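Local coordinates for protein 3-methylaspartate ammonia-lyase (Citrobacter amalonaticus, PDB 1KKO) that catalyses the reversible anti elimination of ammonia from L-threo-3-methylaspartate to give mesaconate, using magnesium in an enolase-superfamily TIM barrel, at residues A[106-117]-A[131-142]; A[162-170]-A[395-406]. All blocks are in the same frame, centred on the assembly; numbering follows the deposited sequence.

Interaction 1. Residues A[106-117]-A[131-142]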
loop_
_atom_site.group_PDB
_atom_site.type_symbol
_atom_site.label_atom_id
_atom_site.label_comp_id
_atom_site.label_asym_id
_atom_site.label_seq_id
_atom_site.Cartn_x
_atom_site.Cartn_y
_atom_site.Cartn_z
ATOM N N VAL A 106 25.329 0.502 17.350
ATOM C CA VAL A 106 24.273 -0.374 16.862
ATOM C C VAL A 106 24.784 -1.749 16.464
ATOM O O VAL A 106 24.128 -2.471 15.739
ATOM C CB VAL A 106 23.478 0.273 15.678
ATOM C CG1 VAL A 106 22.710 1.466 16.158
ATOM C CG2 VAL A 106 24.414 0.641 14.548
ATOM N N ASP A 107 25.969 -2.138 16.934
ATOM C CA ASP A 107 26.454 -3.466 16.592
ATOM C C ASP A 107 25.505 -4.548 17.083
ATOM O O ASP A 107 25.445 -5.615 16.504
ATOM C CB ASP A 107 27.836 -3.718 17.167
ATOM C CG ASP A 107 28.919 -3.033 16.381
ATOM O OD1 ASP A 107 28.623 -2.442 15.311
ATOM O OD2 ASP A 107 30.114 -3.048 16.762
ATOM N N ALA A 108 24.802 -4.268 18.175
ATOM C CA ALA A 108 23.765 -5.151 18.664
ATOM C C ALA A 108 22.449 -4.388 18.680
ATOM O O ALA A 108 22.431 -3.155 18.681
ATOM C CB ALA A 108 24.105 -5.659 20.064
ATOM N N PHE A 109 21.364 -5.147 18.736
ATOM C CA PHE A 109 20.016 -4.593 18.749
ATOM C C PHE A 109 19.333 -4.577 20.109
ATOM O O PHE A 109 18.795 -3.559 20.521
ATOM C CB PHE A 109 19.163 -5.396 17.778
ATOM C CG PHE A 109 17.682 -5.140 17.887
ATOM C CD1 PHE A 109 17.169 -3.879 17.658
ATOM C CD2 PHE A 109 16.805 -6.165 18.176
ATOM C CE1 PHE A 109 15.808 -3.649 17.746
ATOM C CE2 PHE A 109 15.455 -5.934 18.250
ATOM C CZ PHE A 109 14.955 -4.675 18.032
ATOM N N LEU A 110 19.386 -5.703 20.814
ATOM C CA LEU A 110 18.584 -5.851 22.025
ATOM C C LEU A 110 18.840 -4.833 23.132
ATOM O O LEU A 110 17.891 -4.309 23.691
ATOM C CB LEU A 110 18.711 -7.269 22.583
ATOM C CG LEU A 110 17.590 -8.241 22.229
ATOM C CD1 LEU A 110 17.926 -9.625 22.755
ATOM C CD2 LEU A 110 16.244 -7.773 22.799
ATOM N N PRO A 111 20.093 -4.556 23.496
ATOM C CA PRO A 111 20.329 -3.553 24.536
ATOM C C PRO A 111 19.692 -2.212 24.181
ATOM O O PRO A 111 19.068 -1.585 25.024
ATOM C CB PRO A 111 21.860 -3.478 24.627
ATOM C CG PRO A 111 22.309 -4.772 24.159
ATOM C CD PRO A 111 21.348 -5.184 23.052
ATOM N N ASN A 112 19.817 -1.777 22.929
ATOM C CA ASN A 112 19.204 -0.514 22.537
ATOM C C ASN A 112 17.674 -0.588 22.593
ATOM O O ASN A 112 17.006 0.347 23.026
ATOM C CB ASN A 112 19.619 -0.131 21.120
ATOM C CG ASN A 112 21.058 0.295 21.021
ATOM O OD1 ASN A 112 21.653 0.741 22.007
ATOM N ND2 ASN A 112 21.608 0.235 19.807
ATOM N N ALA A 113 17.130 -1.697 22.120
ATOM C CA ALA A 113 15.676 -1.865 22.153
ATOM C C ALA A 113 15.149 -1.812 23.585
ATOM O O ALA A 113 14.150 -1.147 23.863
ATOM C CB ALA A 113 15.282 -3.164 21.501
ATOM N N ARG A 114 15.833 -2.500 24.498
ATOM C CA ARG A 114 15.441 -2.486 25.902
ATOM C C ARG A 114 15.552 -1.092 26.512
ATOM O O ARG A 114 14.675 -0.658 27.261
ATOM C CB ARG A 114 16.296 -3.454 26.708
ATOM C CG ARG A 114 15.925 -4.908 26.514
ATOM C CD ARG A 114 16.599 -5.814 27.541
ATOM N NE ARG A 114 18.020 -5.974 27.251
ATOM C CZ ARG A 114 18.549 -7.034 26.656
ATOM N NH1 ARG A 114 17.783 -8.061 26.308
ATOM N NH2 ARG A 114 19.855 -7.076 26.408
ATOM N N PHE A 115 16.611 -0.370 26.167
ATOM C CA PHE A 115 16.801 0.957 26.718
ATOM C C PHE A 115 15.621 1.851 26.398
ATOM O O PHE A 115 15.038 2.467 27.279
ATOM C CB PHE A 115 18.099 1.591 26.223
ATOM C CG PHE A 115 18.236 3.029 26.601
ATOM C CD1 PHE A 115 18.712 3.390 27.850
ATOM C CD2 PHE A 115 17.862 4.028 25.730
ATOM C CE1 PHE A 115 18.817 4.708 28.202
ATOM C CE2 PHE A 115 17.962 5.350 26.088
ATOM C CZ PHE A 115 18.449 5.685 27.330
ATOM N N PHE A 116 15.245 1.912 25.125
ATOM C CA PHE A 116 14.121 2.757 24.755
ATOM C C PHE A 116 12.783 2.202 25.193
ATOM O O PHE A 116 11.851 2.966 25.387
ATOM C CB PHE A 116 14.134 3.050 23.250
ATOM C CG PHE A 116 15.250 3.954 22.859
ATOM C CD1 PHE A 116 15.205 5.294 23.173
ATOM C CD2 PHE A 116 16.376 3.463 22.234
ATOM C CE1 PHE A 116 16.256 6.132 22.846
ATOM C CE2 PHE A 116 17.437 4.301 21.914
ATOM C CZ PHE A 116 17.371 5.625 22.221
ATOM N N ASP A 117 12.692 0.891 25.387
ATOM C CA ASP A 117 11.420 0.314 25.791
ATOM C C ASP A 117 11.049 0.676 27.220
ATOM O O ASP A 117 9.867 0.654 27.551
ATOM C CB ASP A 117 11.424 -1.203 25.651
ATOM C CG ASP A 117 10.062 -1.744 25.318
ATOM O OD1 ASP A 117 9.420 -1.228 24.362
ATOM O OD2 ASP A 117 9.561 -2.679 25.955
ATOM N N ARG A 131 8.200 3.641 20.668
ATOM C CA ARG A 131 9.019 2.475 20.894
ATOM C C ARG A 131 8.968 1.553 19.669
ATOM O O ARG A 131 9.970 0.966 19.280
ATOM C CB ARG A 131 8.540 1.752 22.138
ATOM C CG ARG A 131 8.782 2.565 23.397
ATOM C CD ARG A 131 8.354 1.838 24.623
ATOM N NE ARG A 131 6.982 1.982 25.060
ATOM C CZ ARG A 131 6.278 0.995 25.638
ATOM N NH1 ARG A 131 6.759 -0.255 25.753
ATOM N NH2 ARG A 131 5.070 1.254 26.059
ATOM N N TYR A 132 7.793 1.447 19.050
ATOM C CA TYR A 132 7.633 0.637 17.850
ATOM C C TYR A 132 8.553 1.144 16.734
ATOM O O TYR A 132 9.336 0.380 16.170
ATOM C CB TYR A 132 6.176 0.698 17.413
ATOM C CG TYR A 132 5.712 -0.266 16.354
ATOM C CD1 TYR A 132 5.998 -1.619 16.426
ATOM C CD2 TYR A 132 4.918 0.183 15.293
ATOM C CE1 TYR A 132 5.528 -2.495 15.464
ATOM C CE2 TYR A 132 4.423 -0.689 14.342
ATOM C CZ TYR A 132 4.730 -2.039 14.432
ATOM O OH TYR A 132 4.257 -2.948 13.511
ATOM N N GLY A 133 8.470 2.432 16.424
ATOM C CA GLY A 133 9.278 2.985 15.352
ATOM C C GLY A 133 10.769 3.002 15.634
ATOM O O GLY A 133 11.571 2.688 14.767
ATOM N N LEU A 134 11.152 3.414 16.837
ATOM C CA LEU A 134 12.560 3.420 17.192
ATOM C C LEU A 134 13.151 2.029 17.084
ATOM O O LEU A 134 14.233 1.839 16.547
ATOM C CB LEU A 134 12.777 3.935 18.611
ATOM C CG LEU A 134 12.480 5.405 18.871
ATOM C CD1 LEU A 134 12.696 5.699 20.342
ATOM C CD2 LEU A 134 13.352 6.319 18.018
ATOM N N SER A 135 12.434 1.044 17.601
ATOM C CA SER A 135 12.956 -0.315 17.609
ATOM C C SER A 135 13.085 -0.886 16.190
ATOM O O SER A 135 14.022 -1.625 15.885
ATOM C CB SER A 135 12.106 -1.206 18.501
ATOM O OG SER A 135 10.829 -1.416 17.950
ATOM N N GLN A 136 12.160 -0.528 15.297
ATOM C CA GLN A 136 12.289 -0.941 13.903
ATOM C C GLN A 136 13.580 -0.384 13.313
ATOM O O GLN A 136 14.336 -1.092 12.690
ATOM C CB GLN A 136 11.142 -0.426 13.047
ATOM C CG GLN A 136 9.780 -1.040 13.293
ATOM C CD GLN A 136 8.724 -0.153 12.699
ATOM O OE1 GLN A 136 8.899 0.357 11.588
ATOM N NE2 GLN A 136 7.645 0.071 13.431
ATOM N N ALA A 137 13.805 0.904 13.518
ATOM C CA ALA A 137 14.988 1.541 12.965
ATOM C C ALA A 137 16.275 0.981 13.583
ATOM O O ALA A 137 17.271 0.832 12.894
ATOM C CB ALA A 137 14.921 3.034 13.140
ATOM N N LEU A 138 16.247 0.674 14.878
ATOM C CA LEU A 138 17.424 0.127 15.546
ATOM C C LEU A 138 17.746 -1.278 15.058
ATOM O O LEU A 138 18.922 -1.633 14.954
ATOM C CB LEU A 138 17.248 0.154 17.063
ATOM C CG LEU A 138 17.295 1.575 17.622
ATOM C CD1 LEU A 138 16.654 1.608 18.985
ATOM C CD2 LEU A 138 18.725 2.107 17.666
ATOM N N LEU A 139 16.723 -2.072 14.749
ATOM C CA LEU A 139 16.927 -3.393 14.190
ATOM C C LEU A 139 17.517 -3.265 12.797
ATOM O O LEU A 139 18.472 -3.944 12.436
ATOM C CB LEU A 139 15.620 -4.174 14.136
ATOM C CG LEU A 139 15.740 -5.578 13.529
ATOM C CD1 LEU A 139 16.720 -6.478 14.281
ATOM C CD2 LEU A 139 14.373 -6.248 13.460
ATOM N N ASP A 140 16.941 -2.361 12.007
ATOM C CA ASP A 140 17.445 -2.120 10.670
ATOM C C ASP A 140 18.886 -1.601 10.743
ATOM O O ASP A 140 19.704 -1.951 9.883
ATOM C CB ASP A 140 16.536 -1.112 9.953
ATOM C CG ASP A 140 16.632 -1.174 8.448
ATOM O OD1 ASP A 140 16.752 -2.291 7.876
ATOM O OD2 ASP A 140 16.515 -0.113 7.795
ATOM N N ALA A 141 19.196 -0.776 11.746
ATOM C CA ALA A 141 20.561 -0.255 11.916
ATOM C C ALA A 141 21.572 -1.375 12.190
ATOM O O ALA A 141 22.620 -1.433 11.571
ATOM C CB ALA A 141 20.610 0.772 12.999
ATOM N N THR A 142 21.231 -2.277 13.098
ATOM C CA THR A 142 22.114 -3.392 13.406
ATOM C C THR A 142 22.334 -4.238 12.166
ATOM O O THR A 142 23.458 -4.667 11.871
ATOM C CB THR A 142 21.519 -4.200 14.556
ATOM O OG1 THR A 142 21.469 -3.375 15.723
ATOM C CG2 THR A 142 22.404 -5.397 14.921
HETATM O O HOH W 1 25.456 -5.400 13.755
HETATM O O HOH W 2 20.588 -1.234 17.502
#
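The ring of Phe109 lies against the backbone of helix 131-142 beside Leu139, with Leu138 CB near its CD1 and CE1. CG stands anti to the backbone N (chi1 168°), which carries the ring from the loop just ahead of helix 110-117 onto the neighbouring helix. Leu139 CB sits over one face in a CH-pi contact, 4.0 Å from the ring centroid, while Ala113 CB covers the opposite face. The ring is thus held between Ala113 of one helix and Leu139 of the other, and Phe109 CE1 comes to 3.3 Å from Ser135 O.

Leu138 lies at the apolar centre. Its CD1 branch reaches Phe116 CD2 at 3.8 Å, crossing that side chain at about a right angle, and also touches Asn112 CB. Leu134 CD1 meets the same phenyl group at CD1, one turn earlier on the helix.

Polar contacts mark the two ends. At one, Arg131 NH1 donates to Asp117 OD1 (3.2 Å, 168° at the hydrogen); the acceptor lies near the guanidinium plane, whereas the nitrogen approaches from above the carboxylate. Asp117 is held additionally by Gly337, and Arg131 NE by Leu126 O. At the other end Thr142 OG1 lies 2.8 Å from Val106 O and 3.1 Å from Ala108 O, and a water links Ala108 O, Asn112 ND2 and Leu138 O. Arg104 NH1 bonds Asn112 OD1, and Asp105 O takes Asn112 ND2. Val106 CG1 packs on Ala141 CB at 3.9 Å.

The two helices run antiparallel, 167° between their directions and 9.6 Å apart, as a helical hairpin of the N-terminal domain. Helix 150-157 adjoins Leu139 and Thr142, helix 339-351 of the barrel contributes His339 beside Phe109, and helix 365-378 receives Tyr132 and Gln136.

Interaction 2. Residues A[162-170]-A[395-406]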
loop_
_atom_site.group_PDB
_atom_site.type_symbol
_atom_site.label_atom_id
_atom_site.label_comp_id
_atom_site.label_asym_id
_atom_site.label_seq_id
_atom_site.Cartn_x
_atom_site.Cartn_y
_atom_site.Cartn_z
ATOM N N CYS A 162 16.508 -19.935 12.135
ATOM C CA CYS A 162 16.351 -19.191 10.882
ATOM C C CYS A 162 16.148 -20.043 9.620
ATOM O O CYS A 162 16.713 -19.736 8.572
ATOM C CB CYS A 162 17.545 -18.248 10.661
ATOM S SG CYS A 162 17.118 -16.488 10.717
ATOM N N VAL A 163 15.344 -21.102 9.695
ATOM C CA VAL A 163 15.044 -21.905 8.508
ATOM C C VAL A 163 14.092 -21.106 7.608
ATOM O O VAL A 163 13.049 -20.662 8.083
ATOM C CB VAL A 163 14.399 -23.266 8.884
ATOM C CG1 VAL A 163 14.060 -24.064 7.639
ATOM C CG2 VAL A 163 15.337 -24.063 9.793
ATOM N N PRO A 164 14.448 -20.907 6.335
ATOM C CA PRO A 164 13.614 -20.123 5.413
ATOM C C PRO A 164 12.303 -20.808 5.083
ATOM O O PRO A 164 12.290 -21.854 4.435
ATOM C CB PRO A 164 14.485 -19.998 4.158
ATOM C CG PRO A 164 15.836 -20.370 4.576
ATOM C CD PRO A 164 15.674 -21.376 5.672
ATOM N N GLU A 165 11.204 -20.209 5.524
ATOM C CA GLU A 165 9.887 -20.782 5.301
ATOM C C GLU A 165 8.816 -19.712 5.429
ATOM O O GLU A 165 8.864 -18.875 6.322
ATOM C CB GLU A 165 9.628 -21.900 6.312
ATOM C CG GLU A 165 8.304 -22.616 6.142
ATOM C CD GLU A 165 8.198 -23.845 7.024
ATOM O OE1 GLU A 165 9.233 -24.276 7.573
ATOM O OE2 GLU A 165 7.081 -24.381 7.175
ATOM N N ALA A 166 7.848 -19.759 4.529
ATOM C CA ALA A 166 6.765 -18.798 4.541
ATOM C C ALA A 166 5.905 -18.915 5.783
ATOM O O ALA A 166 5.839 -19.971 6.423
ATOM C CB ALA A 166 5.903 -18.983 3.322
ATOM N N ILE A 167 5.262 -17.804 6.116
ATOM C CA ILE A 167 4.307 -17.716 7.207
ATOM C C ILE A 167 2.935 -17.544 6.564
ATOM O O ILE A 167 2.802 -16.733 5.642
ATOM C CB ILE A 167 4.593 -16.452 8.046
ATOM C CG1 ILE A 167 6.003 -16.460 8.651
ATOM C CG2 ILE A 167 3.516 -16.254 9.107
ATOM C CD1 ILE A 167 6.243 -17.543 9.667
ATOM N N PRO A 168 1.900 -18.250 7.029
ATOM C CA PRO A 168 0.559 -18.028 6.490
ATOM C C PRO A 168 0.096 -16.588 6.676
ATOM O O PRO A 168 0.229 -16.053 7.772
ATOM C CB PRO A 168 -0.306 -18.994 7.299
ATOM C CG PRO A 168 0.635 -20.064 7.714
ATOM C CD PRO A 168 1.906 -19.340 8.024
ATOM N N LEU A 169 -0.453 -16.005 5.615
ATOM C CA LEU A 169 -0.883 -14.613 5.616
ATOM C C LEU A 169 -2.397 -14.493 5.663
ATOM O O LEU A 169 -3.113 -15.265 5.028
ATOM C CB LEU A 169 -0.363 -13.883 4.376
ATOM C CG LEU A 169 1.140 -13.955 4.132
ATOM C CD1 LEU A 169 1.523 -13.108 2.927
ATOM C CD2 LEU A 169 1.899 -13.510 5.340
ATOM N N PHE A 170 -2.846 -13.467 6.372
ATOM C CA PHE A 170 -4.256 -13.227 6.658
ATOM C C PHE A 170 -4.680 -11.877 6.106
ATOM O O PHE A 170 -4.158 -10.841 6.525
ATOM C CB PHE A 170 -4.446 -13.256 8.179
ATOM C CG PHE A 170 -5.814 -12.894 8.657
ATOM C CD1 PHE A 170 -6.949 -13.295 7.981
ATOM C CD2 PHE A 170 -5.949 -12.141 9.805
ATOM C CE1 PHE A 170 -8.197 -12.965 8.460
ATOM C CE2 PHE A 170 -7.193 -11.803 10.282
ATOM C CZ PHE A 170 -8.317 -12.232 9.617
ATOM N N LEU A 395 -0.807 -6.824 0.609
ATOM C CA LEU A 395 -0.312 -8.123 0.187
ATOM C C LEU A 395 0.994 -7.928 -0.581
ATOM O O LEU A 395 1.968 -8.653 -0.379
ATOM C CB LEU A 395 -1.333 -8.870 -0.675
ATOM C CG LEU A 395 -0.835 -10.241 -1.146
ATOM C CD1 LEU A 395 -0.767 -11.245 0.007
ATOM C CD2 LEU A 395 -1.707 -10.757 -2.287
ATOM N N ASN A 396 1.006 -6.967 -1.487
ATOM C CA ASN A 396 2.220 -6.640 -2.216
ATOM C C ASN A 396 3.365 -6.404 -1.228
ATOM O O ASN A 396 4.453 -6.935 -1.386
ATOM C CB ASN A 396 1.899 -5.391 -3.056
ATOM C CG ASN A 396 3.036 -4.904 -3.910
ATOM O OD1 ASN A 396 4.216 -5.278 -3.750
ATOM N ND2 ASN A 396 2.681 -4.038 -4.850
ATOM N N ILE A 397 3.126 -5.592 -0.203
ATOM C CA ILE A 397 4.165 -5.272 0.773
ATOM C C ILE A 397 4.631 -6.501 1.567
ATOM O O ILE A 397 5.824 -6.768 1.668
ATOM C CB ILE A 397 3.642 -4.156 1.714
ATOM C CG1 ILE A 397 3.586 -2.814 0.962
ATOM C CG2 ILE A 397 4.486 -4.052 2.992
ATOM C CD1 ILE A 397 2.648 -1.828 1.564
ATOM N N VAL A 398 3.692 -7.240 2.135
ATOM C CA VAL A 398 4.037 -8.346 3.035
ATOM C C VAL A 398 4.502 -9.594 2.280
ATOM O O VAL A 398 5.579 -10.133 2.560
ATOM C CB VAL A 398 2.865 -8.656 3.963
ATOM C CG1 VAL A 398 3.147 -9.890 4.773
ATOM C CG2 VAL A 398 2.624 -7.487 4.889
ATOM N N PHE A 399 3.708 -10.063 1.330
ATOM C CA PHE A 399 4.058 -11.266 0.585
ATOM C C PHE A 399 5.368 -11.090 -0.155
ATOM O O PHE A 399 6.225 -11.975 -0.106
ATOM C CB PHE A 399 2.933 -11.569 -0.391
ATOM C CG PHE A 399 3.032 -12.879 -1.130
ATOM C CD1 PHE A 399 2.700 -14.070 -0.512
ATOM C CD2 PHE A 399 3.351 -12.905 -2.472
ATOM C CE1 PHE A 399 2.731 -15.259 -1.203
ATOM C CE2 PHE A 399 3.377 -14.112 -3.169
ATOM C CZ PHE A 399 3.080 -15.277 -2.520
ATOM N N ASN A 400 5.546 -9.972 -0.853
ATOM C CA ASN A 400 6.751 -9.843 -1.662
ATOM C C ASN A 400 7.994 -9.681 -0.804
ATOM O O ASN A 400 9.043 -10.189 -1.155
ATOM C CB ASN A 400 6.636 -8.718 -2.679
ATOM C CG ASN A 400 5.489 -8.904 -3.654
ATOM O OD1 ASN A 400 4.758 -9.902 -3.638
ATOM N ND2 ASN A 400 5.350 -7.930 -4.545
ATOM N N GLU A 401 7.925 -8.928 0.290
ATOM C CA GLU A 401 9.088 -8.828 1.162
ATOM C C GLU A 401 9.422 -10.207 1.726
ATOM O O GLU A 401 10.593 -10.592 1.824
ATOM C CB GLU A 401 8.865 -7.859 2.320
ATOM C CG GLU A 401 10.056 -7.746 3.261
ATOM C CD GLU A 401 11.252 -7.006 2.664
ATOM O OE1 GLU A 401 11.145 -6.474 1.538
ATOM O OE2 GLU A 401 12.297 -6.890 3.338
HETATM N N MSE A 402 8.393 -10.969 2.082
HETATM C CA MSE A 402 8.601 -12.301 2.629
HETATM C C MSE A 402 9.337 -13.173 1.631
HETATM O O MSE A 402 10.343 -13.820 1.964
HETATM C CB MSE A 402 7.251 -12.908 2.976
HETATM C CG MSE A 402 7.326 -14.228 3.696
HETATM SE SE MSE A 402 5.560 -14.934 4.096
HETATM C CE MSE A 402 5.040 -15.493 2.271
ATOM N N ASN A 403 8.849 -13.198 0.402
ATOM C CA ASN A 403 9.485 -14.045 -0.605
ATOM C C ASN A 403 10.851 -13.550 -1.065
ATOM O O ASN A 403 11.741 -14.356 -1.332
ATOM C CB ASN A 403 8.529 -14.320 -1.746
ATOM C CG ASN A 403 7.329 -15.129 -1.290
ATOM O OD1 ASN A 403 7.475 -16.061 -0.505
ATOM N ND2 ASN A 403 6.140 -14.763 -1.760
ATOM N N ARG A 404 11.040 -12.241 -1.113
ATOM C CA ARG A 404 12.350 -11.698 -1.418
ATOM C C ARG A 404 13.347 -12.129 -0.351
ATOM O O ARG A 404 14.480 -12.492 -0.650
ATOM C CB ARG A 404 12.333 -10.165 -1.454
ATOM C CG ARG A 404 11.858 -9.539 -2.750
ATOM C CD ARG A 404 12.153 -8.062 -2.801
ATOM N NE ARG A 404 11.412 -7.287 -1.790
ATOM C CZ ARG A 404 10.185 -6.797 -1.973
ATOM N NH1 ARG A 404 9.540 -7.013 -3.106
ATOM N NH2 ARG A 404 9.605 -6.087 -1.023
ATOM N N THR A 405 12.913 -12.070 0.894
ATOM C CA THR A 405 13.788 -12.355 2.018
ATOM C C THR A 405 14.126 -13.837 2.095
ATOM O O THR A 405 15.280 -14.196 2.350
ATOM C CB THR A 405 13.150 -11.868 3.310
ATOM O OG1 THR A 405 12.954 -10.450 3.219
ATOM C CG2 THR A 405 14.095 -12.062 4.500
ATOM N N ILE A 406 13.144 -14.698 1.871
ATOM C CA ILE A 406 13.403 -16.127 1.829
ATOM C C ILE A 406 14.435 -16.403 0.740
ATOM O O ILE A 406 15.365 -17.181 0.961
ATOM C CB ILE A 406 12.108 -16.892 1.598
ATOM C CG1 ILE A 406 11.270 -16.850 2.877
ATOM C CG2 ILE A 406 12.389 -18.331 1.170
ATOM C CD1 ILE A 406 9.857 -17.315 2.729
#
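Leu169 drops its two methyl branches onto helix 395-406, where they share Val398 CG1 and part beyond it. CD1 meets the Phe399 ring at its edge, 3.8 Å from Phe399 CD1, and also reaches Leu395 CD1. CD2 rests on Val398 CG1 at 3.9 Å and approaches the selenium of Met402 tip to tip.

Met402, a selenomethionine, carries the middle of the contact. Its chain leaves with CG anti to the backbone N (chi1 -173°) and bends only at the last torsion, turning the terminal methyl CE to 3.7 Å from Ala166 CB. The selenium SE lies 3.5 Å from Ile167 N, a buried amide for which the model holds no hydrogen-bond partner. Farther along, Ile406 CD1 packs on the peptide between Glu165 and Ala166, 3.6 Å from Ala166 N, while its CG2 branch touches Pro164 CB.

The extended segment is positioned from outside: Leu169 N hydrogen-bonds to Asp190 OD2, Glu165 O to Arg379 NH1, and the disulfide of Cys162 with Cys155 ties its start to helix 150-157. Within the helix, away from this contact, Arg404 NH2 forms a salt bridge with Glu401 OE1 (3.0 Å) and another with Glu365 of the second subunit.

Helix 392-410, the last of the chain, thus lies between the lead-in to the first barrel strand, 169-170, and the dimer interface, with helix 365-378 alongside and strand 382-384 adjoining Leu169 and Val398.

Interaction 1 is a buried helix-to-helix contact within the N-terminal domain, whereas interaction 2 sets an extended lead-in and a short strand against the closing helix of the barrel and is only partly buried. The former covers about twice the surface and adds a salt bridge and bound waters to its apolar centre; the latter joins its segments through apolar side chains, and its polar bonds run within the helix or to other parts of the protein and the second subunit. Their centres lie 22 Å apart, and the two contacts do not touch. Helix 150-157 nevertheless borders both, packing on interaction 1 and carrying Cys155, the disulfide partner of Cys162. The second subunit reaches interaction 2 alone.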